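Ribonucleoside-diphosphate reductase (Pseudomonas aeruginosa, PDB 5IM3) probably catalyses the reduction of ribonucleoside diphosphates to the deoxyribonucleotide precursors of DNA, under allosteric control that includes dATP bound in an ATP cone. Local coordinates at residues L78-Q81 against V82-F86; T95-I98 against E99-Q102. All blocks are in the same frame, centred on the assembly; numbering follows the deposited sequence.

In the fold
From the N terminus the cone begins with strands 33-35 and 41-43 and helix 46-60. Contact 1 then lies wholly within helix 69-88 and closes no loop beyond single helical turns. Contact 2 follows in series, where strand 95-97 gives way to helix 98-111, so the two neither nest nor cross. Their centres are about 12 Å apart, and Phe-86 joins them: its CE2 is 3.5 Å from Ile-96 CD1, and its ring also packs on Ile-101. Together they tie helix 69-88 to the edge strand of the three-stranded sheet and to helix 98-111, which reaches both dATP molecules of this cone.

Contact 1 (L78-Q81 against V82-F86); sequences LTEQ and VTATF
Thr-85 turns its side chain back onto the carbonyl of Gln-81, one helical turn earlier. Thr-85 CB lies 3.6 Å from Gln-81 O, and the hydroxyl OG1 of Thr-85 donates to that same Gln-81 O at 2.5 Å, a short bond arriving nearly along the C=O axis. With OG1 beside the backbone N and anti to the carbonyl carbon (chi1 -53°), the hydroxyl hangs over the preceding turn. Thr-85 N also donates to Gln-81 O, at 3.3 Å, but from well above the carbonyl plane; two donors of one residue thus grip a single acceptor. The preceding backbone bonds are ordinary i to i+4 bonds of helix 69-88 in the ATP cone: Val-82 N to Leu-78 O, Thr-83 N to Thr-79 O, nearly straight at 175°, and Ala-84 N to Glu-80 O at 2.7 Å. Ala-84 CB rests 3.2 Å from Glu-80 O. The Glu-80 chain, bent at chi2 (57°), brings OE2 to within 4.2 Å of Ala-84 CB, a loose approach on an exposed flank. On the buried side, Val-82 CG2 lies against Leu-78 O at 3.3 Å, while the Val-82 side chain packs on Ile-49 of helix 46-60 and Ala-108 of helix 98-111. Thr-83 OG1 stands over Thr-79 O, yet its hydrogen bonds run to Asp-46 and Tyr-44. Thr-79 OG1 is bonded to Val-75 O within its own helix and to Thr-50 of helix 46-60.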
ATOM      1  N   LEU A  78      33.966 -33.277  27.147  1.00 74.63           N
ATOM      2  CA  LEU A  78      34.566 -31.977  26.868  1.00 72.19           C
ATOM      3  C   LEU A  78      35.829 -32.126  26.029  1.00 74.37           C
ATOM      4  O   LEU A  78      36.058 -31.346  25.097  1.00 73.08           O
ATOM      5  CB  LEU A  78      34.876 -31.255  28.179  1.00 67.18           C
ATOM      6  CG  LEU A  78      33.691 -30.980  29.106  1.00 64.72           C
ATOM      7  CD1 LEU A  78      34.188 -30.414  30.424  1.00 62.23           C
ATOM      8  CD2 LEU A  78      32.698 -30.031  28.458  1.00 63.35           C
ATOM      9  N   THR A  79      36.660 -33.124  26.345  1.00 77.51           N
ATOM     10  CA  THR A  79      37.873 -33.352  25.569  1.00 79.93           C
ATOM     11  C   THR A  79      37.551 -33.694  24.122  1.00 84.35           C
ATOM     12  O   THR A  79      38.294 -33.311  23.212  1.00 85.72           O
ATOM     13  CB  THR A  79      38.701 -34.473  26.203  1.00 81.35           C
ATOM     14  OG1 THR A  79      39.061 -34.105  27.542  1.00 78.71           O
ATOM     15  CG2 THR A  79      39.970 -34.737  25.400  1.00 84.51           C
ATOM     16  N   GLU A  80      36.449 -34.410  23.887  1.00 94.82           N
ATOM     17  CA  GLU A  80      36.102 -34.820  22.532  1.00 99.88           C
ATOM     18  C   GLU A  80      35.708 -33.624  21.676  1.00 98.05           C
ATOM     19  O   GLU A  80      36.195 -33.467  20.550  1.00100.86           O
ATOM     20  CB  GLU A  80      34.975 -35.855  22.576  1.00102.86           C
ATOM     21  CG  GLU A  80      34.325 -36.139  21.227  1.00107.69           C
ATOM     22  CD  GLU A  80      35.318 -36.610  20.181  1.00113.69           C
ATOM     23  OE1 GLU A  80      36.432 -37.033  20.559  1.00115.18           O
ATOM     24  OE2 GLU A  80      34.982 -36.556  18.980  1.00116.50           O
ATOM     25  N   GLN A  81      34.822 -32.766  22.187  1.00 88.47           N
ATOM     26  CA  GLN A  81      34.385 -31.618  21.401  1.00 87.02           C
ATOM     27  C   GLN A  81      35.489 -30.581  21.242  1.00 85.40           C
ATOM     28  O   GLN A  81      35.404 -29.741  20.340  1.00 86.72           O
ATOM     29  CB  GLN A  81      33.140 -30.984  22.027  1.00 85.03           C
ATOM     30  CG  GLN A  81      33.306 -30.504  23.457  1.00 83.99           C
ATOM     31  CD  GLN A  81      31.976 -30.143  24.099  1.00 82.24           C
ATOM     32  OE1 GLN A  81      30.949 -30.764  23.819  1.00 83.49           O
ATOM     33  NE2 GLN A  81      31.988 -29.134  24.960  1.00 78.65           N
ATOM     34  N   VAL A  82      36.524 -30.624  22.082  1.00 78.05           N
ATOM     35  CA  VAL A  82      37.704 -29.798  21.847  1.00 76.74           C
ATOM     36  C   VAL A  82      38.539 -30.382  20.716  1.00 79.36           C
ATOM     37  O   VAL A  82      38.837 -29.703  19.726  1.00 81.40           O
ATOM     38  CB  VAL A  82      38.528 -29.655  23.141  1.00 74.52           C
ATOM     39  CG1 VAL A  82      39.924 -29.087  22.843  1.00 74.76           C
ATOM     40  CG2 VAL A  82      37.796 -28.767  24.137  1.00 69.55           C
ATOM     41  N   THR A  83      38.933 -31.652  20.848  1.00 78.53           N
ATOM     42  CA  THR A  83      39.697 -32.301  19.790  1.00 81.39           C
ATOM     43  C   THR A  83      38.947 -32.264  18.467  1.00 83.89           C
ATOM     44  O   THR A  83      39.567 -32.145  17.404  1.00 87.97           O
ATOM     45  CB  THR A  83      40.016 -33.746  20.186  1.00 82.20           C
ATOM     46  OG1 THR A  83      40.800 -33.753  21.386  1.00 78.94           O
ATOM     47  CG2 THR A  83      40.786 -34.460  19.080  1.00 87.85           C
ATOM     48  N   ALA A  84      37.616 -32.359  18.510  1.00 84.58           N
ATOM     49  CA  ALA A  84      36.831 -32.292  17.282  1.00 86.79           C
ATOM     50  C   ALA A  84      36.922 -30.911  16.646  1.00 86.98           C
ATOM     51  O   ALA A  84      36.985 -30.793  15.417  1.00 90.71           O
ATOM     52  CB  ALA A  84      35.375 -32.653  17.573  1.00 84.78           C
ATOM     53  N   THR A  85      36.939 -29.856  17.465  1.00 82.05           N
ATOM     54  CA  THR A  85      37.007 -28.501  16.925  1.00 83.48           C
ATOM     55  C   THR A  85      38.267 -28.303  16.090  1.00 88.83           C
ATOM     56  O   THR A  85      38.215 -27.712  15.004  1.00 90.90           O
ATOM     57  CB  THR A  85      36.954 -27.480  18.062  1.00 79.88           C
ATOM     58  OG1 THR A  85      35.813 -27.740  18.890  1.00 77.49           O
ATOM     59  CG2 THR A  85      36.853 -26.063  17.508  1.00 80.10           C
ATOM     60  N   PHE A  86      39.411 -28.788  16.581  1.00104.71           N
ATOM     61  CA  PHE A  86      40.651 -28.666  15.822  1.00110.90           C
ATOM     62  C   PHE A  86      40.611 -29.493  14.543  1.00114.65           C
ATOM     63  O   PHE A  86      41.199 -29.093  13.532  1.00118.36           O
ATOM     64  CB  PHE A  86      41.841 -29.082  16.692  1.00112.57           C
ATOM     65  CG  PHE A  86      42.127 -28.136  17.827  1.00110.71           C
ATOM     66  CD1 PHE A  86      42.159 -26.767  17.616  1.00110.82           C
ATOM     67  CD2 PHE A  86      42.357 -28.616  19.108  1.00108.99           C
ATOM     68  CE1 PHE A  86      42.420 -25.894  18.655  1.00108.13           C
ATOM     69  CE2 PHE A  86      42.617 -27.746  20.155  1.00105.74           C
ATOM     70  CZ  PHE A  86      42.648 -26.384  19.928  1.00105.28           C
TER

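Contact 2 (T95-I98 against E99-Q102); sequences TIHI and EEIQ. With DTP (2'-deoxyadenosine 5'-triphosphate), chain C; DTP (2'-deoxyadenosine 5'-triphosphate), chain D.
Ile-96 lays its CD1 methyl on Ile-101, 3.7 Å from CG1, and the two side chains cross at about a right angle. The backbone of Ile-96 pairs with Ile-35 of the neighbouring strand, and its side chain also packs on Tyr-44. His-97 takes the N-cap position. His-97 O receives weak bonds from Glu-100 N (3.0 Å) and Ile-101 N, while the His-97 ring meets Glu-100 OE1 edge-on: ND1 to OE1 is 3.8 Å, with ring and carboxylate only 22° from coplanar, which is proximity without a bond. Ile-98 opens helix 98-111 of the ATP cone. Ile-98 O accepts a fairly straight bond from Gln-102 N (3.1 Å, 166°), and Ile-98 CG1, anti to the backbone N, carries CD1 to the deoxyribose of the chain C dATP, near O4'. Glu-99, bridged to Arg-37 and Arg-125, runs its carboxylate past Ile-98 CG2. Those salt bridges probably steady Arg-37, which itself belongs to both dATP pockets of the cone. Ile-101 CD1 approaches the adenine of the chain C dATP beside N3, so Ile-98 and Ile-101 line one flank of sugar and base. Gln-102 bends at chi2 and lies between the nucleotides: its NE2 donates to O3' of the chain D dATP at 2.6 Å and 173°, and its OE1 is bonded to Tyr-121 OH. The isoleucines thus give sugar and base contacts of shape, whereas the clear directional bond is that of the Gln-102 amide to the chain D sugar, consistent with a place for Gln-102 at the junction of the two nucleotides.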
ATOM      1  N   THR A  95      49.233 -27.714  13.062  1.00121.06           N
ATOM      2  CA  THR A  95      49.945 -27.251  14.246  1.00118.57           C
ATOM      3  C   THR A  95      49.158 -26.118  14.886  1.00114.84           C
ATOM      4  O   THR A  95      48.691 -25.213  14.190  1.00116.07           O
ATOM      5  CB  THR A  95      51.362 -26.779  13.903  1.00121.32           C
ATOM      6  OG1 THR A  95      51.305 -25.798  12.861  1.00124.80           O
ATOM      7  CG2 THR A  95      52.227 -27.952  13.457  1.00126.14           C
ATOM      8  N   ILE A  96      49.019 -26.174  16.211  1.00110.38           N
ATOM      9  CA  ILE A  96      48.259 -25.190  16.967  1.00107.16           C
ATOM     10  C   ILE A  96      49.061 -24.788  18.196  1.00104.08           C
ATOM     11  O   ILE A  96      49.909 -25.535  18.690  1.00104.98           O
ATOM     12  CB  ILE A  96      46.872 -25.723  17.384  1.00105.34           C
ATOM     13  CG1 ILE A  96      47.006 -27.137  17.957  1.00104.96           C
ATOM     14  CG2 ILE A  96      45.917 -25.697  16.193  1.00107.91           C
ATOM     15  CD1 ILE A  96      45.716 -27.709  18.500  1.00102.41           C
ATOM     16  N   HIS A  97      48.777 -23.588  18.694  1.00 98.87           N
ATOM     17  CA  HIS A  97      49.490 -23.064  19.847  1.00 96.29           C
ATOM     18  C   HIS A  97      48.906 -23.621  21.138  1.00 92.95           C
ATOM     19  O   HIS A  97      47.726 -23.974  21.214  1.00 90.80           O
ATOM     20  CB  HIS A  97      49.435 -21.536  19.867  1.00 94.63           C
ATOM     21  CG  HIS A  97      50.334 -20.890  18.859  1.00 97.51           C
ATOM     22  ND1 HIS A  97      49.921 -20.585  17.580  1.00100.91           N
ATOM     23  CD2 HIS A  97      51.628 -20.500  18.941  1.00 99.41           C
ATOM     24  CE1 HIS A  97      50.920 -20.030  16.918  1.00104.75           C
ATOM     25  NE2 HIS A  97      51.967 -19.966  17.721  1.00103.73           N
ATOM     26  N   ILE A  98      49.756 -23.698  22.163  1.00 91.99           N
ATOM     27  CA  ILE A  98      49.328 -24.258  23.440  1.00 88.94           C
ATOM     28  C   ILE A  98      48.226 -23.401  24.050  1.00 85.36           C
ATOM     29  O   ILE A  98      47.271 -23.920  24.642  1.00 83.08           O
ATOM     30  CB  ILE A  98      50.536 -24.397  24.385  1.00 89.67           C
ATOM     31  CG1 ILE A  98      50.200 -25.304  25.570  1.00 87.87           C
ATOM     32  CG2 ILE A  98      51.014 -23.033  24.856  1.00 89.17           C
ATOM     33  CD1 ILE A  98      50.307 -26.775  25.236  1.00 91.18           C
ATOM     34  N   GLU A  99      48.334 -22.077  23.910  1.00 78.28           N
ATOM     35  CA  GLU A  99      47.297 -21.186  24.423  1.00 75.29           C
ATOM     36  C   GLU A  99      46.012 -21.307  23.615  1.00 74.68           C
ATOM     37  O   GLU A  99      44.922 -21.054  24.141  1.00 71.42           O
ATOM     38  CB  GLU A  99      47.795 -19.739  24.415  1.00 75.16           C
ATOM     39  CG  GLU A  99      49.070 -19.518  25.214  1.00 75.37           C
ATOM     40  CD  GLU A  99      48.888 -19.783  26.697  1.00 73.08           C
ATOM     41  OE1 GLU A  99      47.818 -19.438  27.240  1.00 71.22           O
ATOM     42  OE2 GLU A  99      49.815 -20.345  27.319  1.00 73.05           O
ATOM     43  N   GLU A 100      46.120 -21.686  22.340  1.00 86.23           N
ATOM     44  CA  GLU A 100      44.932 -21.913  21.526  1.00 87.65           C
ATOM     45  C   GLU A 100      44.109 -23.073  22.071  1.00 85.02           C
ATOM     46  O   GLU A 100      42.879 -23.077  21.947  1.00 84.25           O
ATOM     47  CB  GLU A 100      45.350 -22.173  20.077  1.00 92.60           C
ATOM     48  CG  GLU A 100      44.368 -21.677  19.023  1.00 95.42           C
ATOM     49  CD  GLU A 100      44.988 -21.611  17.636  1.00101.41           C
ATOM     50  OE1 GLU A 100      46.216 -21.396  17.538  1.00102.98           O
ATOM     51  OE2 GLU A 100      44.249 -21.777  16.642  1.00104.28           O
ATOM     52  N   ILE A 101      44.768 -24.054  22.689  1.00 75.74           N
ATOM     53  CA  ILE A 101      44.069 -25.188  23.282  1.00 72.26           C
ATOM     54  C   ILE A 101      43.466 -24.803  24.625  1.00 69.80           C
ATOM     55  O   ILE A 101      42.319 -25.155  24.928  1.00 67.39           O
ATOM     56  CB  ILE A 101      45.033 -26.381  23.417  1.00 72.69           C
ATOM     57  CG1 ILE A 101      45.678 -26.682  22.058  1.00 76.55           C
ATOM     58  CG2 ILE A 101      44.295 -27.602  23.979  1.00 72.22           C
ATOM     59  CD1 ILE A 101      46.742 -27.714  22.112  1.00 78.56           C
ATOM     60  N   GLN A 102      44.233 -24.091  25.456  1.00 68.13           N
ATOM     61  CA  GLN A 102      43.717 -23.631  26.741  1.00 65.54           C
ATOM     62  C   GLN A 102      42.433 -22.831  26.558  1.00 63.81           C
ATOM     63  O   GLN A 102      41.485 -22.976  27.339  1.00 60.76           O
ATOM     64  CB  GLN A 102      44.775 -22.789  27.457  1.00 64.23           C
ATOM     65  CG  GLN A 102      45.980 -23.571  27.965  1.00 65.05           C
ATOM     66  CD  GLN A 102      45.705 -24.284  29.275  1.00 63.99           C
ATOM     67  OE1 GLN A 102      44.835 -25.153  29.354  1.00 63.35           O
ATOM     68  NE2 GLN A 102      46.445 -23.914  30.316  1.00 62.65           N
TER
HETATM   69  PG  DTP C1001      53.977 -28.511  31.496  1.00 89.75           P
HETATM   70  O1G DTP C1001      54.123 -29.968  31.718  1.00 88.73           O
HETATM   71  O2G DTP C1001      52.754 -27.917  32.219  1.00 86.06           O
HETATM   72  O3G DTP C1001      55.201 -27.726  31.924  1.00 92.68           O
HETATM   73  PB  DTP C1001      52.358 -27.602  29.355  1.00 88.97           P
HETATM   74  O1B DTP C1001      51.892 -26.426  30.120  1.00 89.04           O
HETATM   75  O2B DTP C1001      52.482 -27.303  27.873  1.00 88.89           O
HETATM   76  O3B DTP C1001      53.716 -28.162  29.965  1.00 88.02           O
HETATM   77  PA  DTP C1001      50.360 -28.897  30.872  1.00 88.48           P
HETATM   78  O1A DTP C1001      49.990 -30.299  31.140  1.00 88.61           O
HETATM   79  O2A DTP C1001      50.912 -28.141  32.085  1.00 85.32           O
HETATM   80  O3A DTP C1001      51.370 -28.810  29.647  1.00 89.67           O
HETATM   81  O5' DTP C1001      49.183 -28.082  30.282  1.00 88.67           O
HETATM   82  C5' DTP C1001      48.557 -28.674  29.140  1.00 91.25           C
HETATM   83  C4' DTP C1001      47.659 -27.694  28.438  1.00 94.21           C
HETATM   84  O4' DTP C1001      48.019 -27.639  27.045  1.00 97.42           O
HETATM   85  C3' DTP C1001      46.197 -28.115  28.438  1.00 95.48           C
HETATM   86  O3' DTP C1001      45.322 -27.002  28.253  1.00 95.04           O
HETATM   87  C2' DTP C1001      46.137 -29.067  27.250  1.00 98.01           C
HETATM   88  C1' DTP C1001      47.244 -28.586  26.319  1.00100.13           C
HETATM   89  N9  DTP C1001      48.128 -29.648  25.844  1.00103.28           N
HETATM   90  C8  DTP C1001      49.229 -30.183  26.457  1.00103.97           C
HETATM   91  N7  DTP C1001      49.762 -31.195  25.815  1.00103.69           N
HETATM   92  C5  DTP C1001      48.956 -31.333  24.696  1.00103.90           C
HETATM   93  C6  DTP C1001      48.985 -32.231  23.613  1.00104.92           C
HETATM   94  N6  DTP C1001      49.822 -33.273  23.539  1.00105.24           N
HETATM   95  N1  DTP C1001      48.059 -32.069  22.642  1.00105.29           N
HETATM   96  C2  DTP C1001      47.160 -31.088  22.769  1.00104.98           C
HETATM   97  N3  DTP C1001      47.015 -30.209  23.761  1.00104.61           N
HETATM   98  C4  DTP C1001      47.951 -30.380  24.696  1.00104.01           C
HETATM   99  PG  DTP D1002      52.631 -24.100  33.841  0.95 79.93           P
HETATM  100  O1G DTP D1002      52.738 -25.408  33.229  0.95 80.85           O
HETATM  101  O2G DTP D1002      52.887 -24.099  35.314  0.95 79.11           O
HETATM  102  O3G DTP D1002      53.491 -23.063  33.183  0.95 82.35           O
HETATM  103  PB  DTP D1002      49.799 -24.283  33.214  0.95 75.47           P
HETATM  104  O1B DTP D1002      50.029 -25.144  32.041  0.95 79.33           O
HETATM  105  O2B DTP D1002      48.710 -23.266  32.912  0.95 77.18           O
HETATM  106  O3B DTP D1002      51.147 -23.561  33.657  0.95 79.93           O
HETATM  107  PA  DTP D1002      49.770 -26.680  34.820  0.95 76.43           P
HETATM  108  O1A DTP D1002      49.887 -26.849  36.282  0.95 75.12           O
HETATM  109  O2A DTP D1002      51.057 -27.097  34.090  0.95 79.78           O
HETATM  110  O3A DTP D1002      49.414 -25.167  34.477  0.95 76.55           O
HETATM  111  O5' DTP D1002      48.568 -27.449  34.162  0.95 73.17           O
HETATM  112  C5' DTP D1002      47.303 -27.496  34.839  0.95 70.92           C
HETATM  113  C4' DTP D1002      46.178 -26.985  33.972  0.95 70.10           C
HETATM  114  O4' DTP D1002      44.946 -27.609  34.392  0.95 67.93           O
HETATM  115  C3' DTP D1002      45.949 -25.468  34.039  0.95 70.41           C
HETATM  116  O3' DTP D1002      46.013 -24.892  32.733  0.95 69.44           O
HETATM  117  C2' DTP D1002      44.539 -25.315  34.611  0.95 68.65           C
HETATM  118  C1' DTP D1002      44.190 -26.691  35.152  0.95 67.52           C
HETATM  119  N9  DTP D1002      44.478 -26.892  36.570  0.95 64.65           N
HETATM  120  C8  DTP D1002      45.488 -27.612  37.150  0.95 62.99           C
HETATM  121  N7  DTP D1002      45.506 -27.550  38.460  0.95 63.19           N
HETATM  122  C5  DTP D1002      44.427 -26.734  38.765  0.95 62.77           C
HETATM  123  C6  DTP D1002      43.902 -26.272  39.986  0.95 61.41           C
HETATM  124  N6  DTP D1002      44.456 -26.520  41.175  0.95 61.74           N
HETATM  125  N1  DTP D1002      42.798 -25.497  39.939  0.95 61.69           N
HETATM  126  C2  DTP D1002      42.271 -25.200  38.749  0.95 61.56           C
HETATM  127  N3  DTP D1002      42.687 -25.560  37.535  0.95 62.83           N
HETATM  128  C4  DTP D1002      43.779 -26.330  37.610  0.95 63.73           C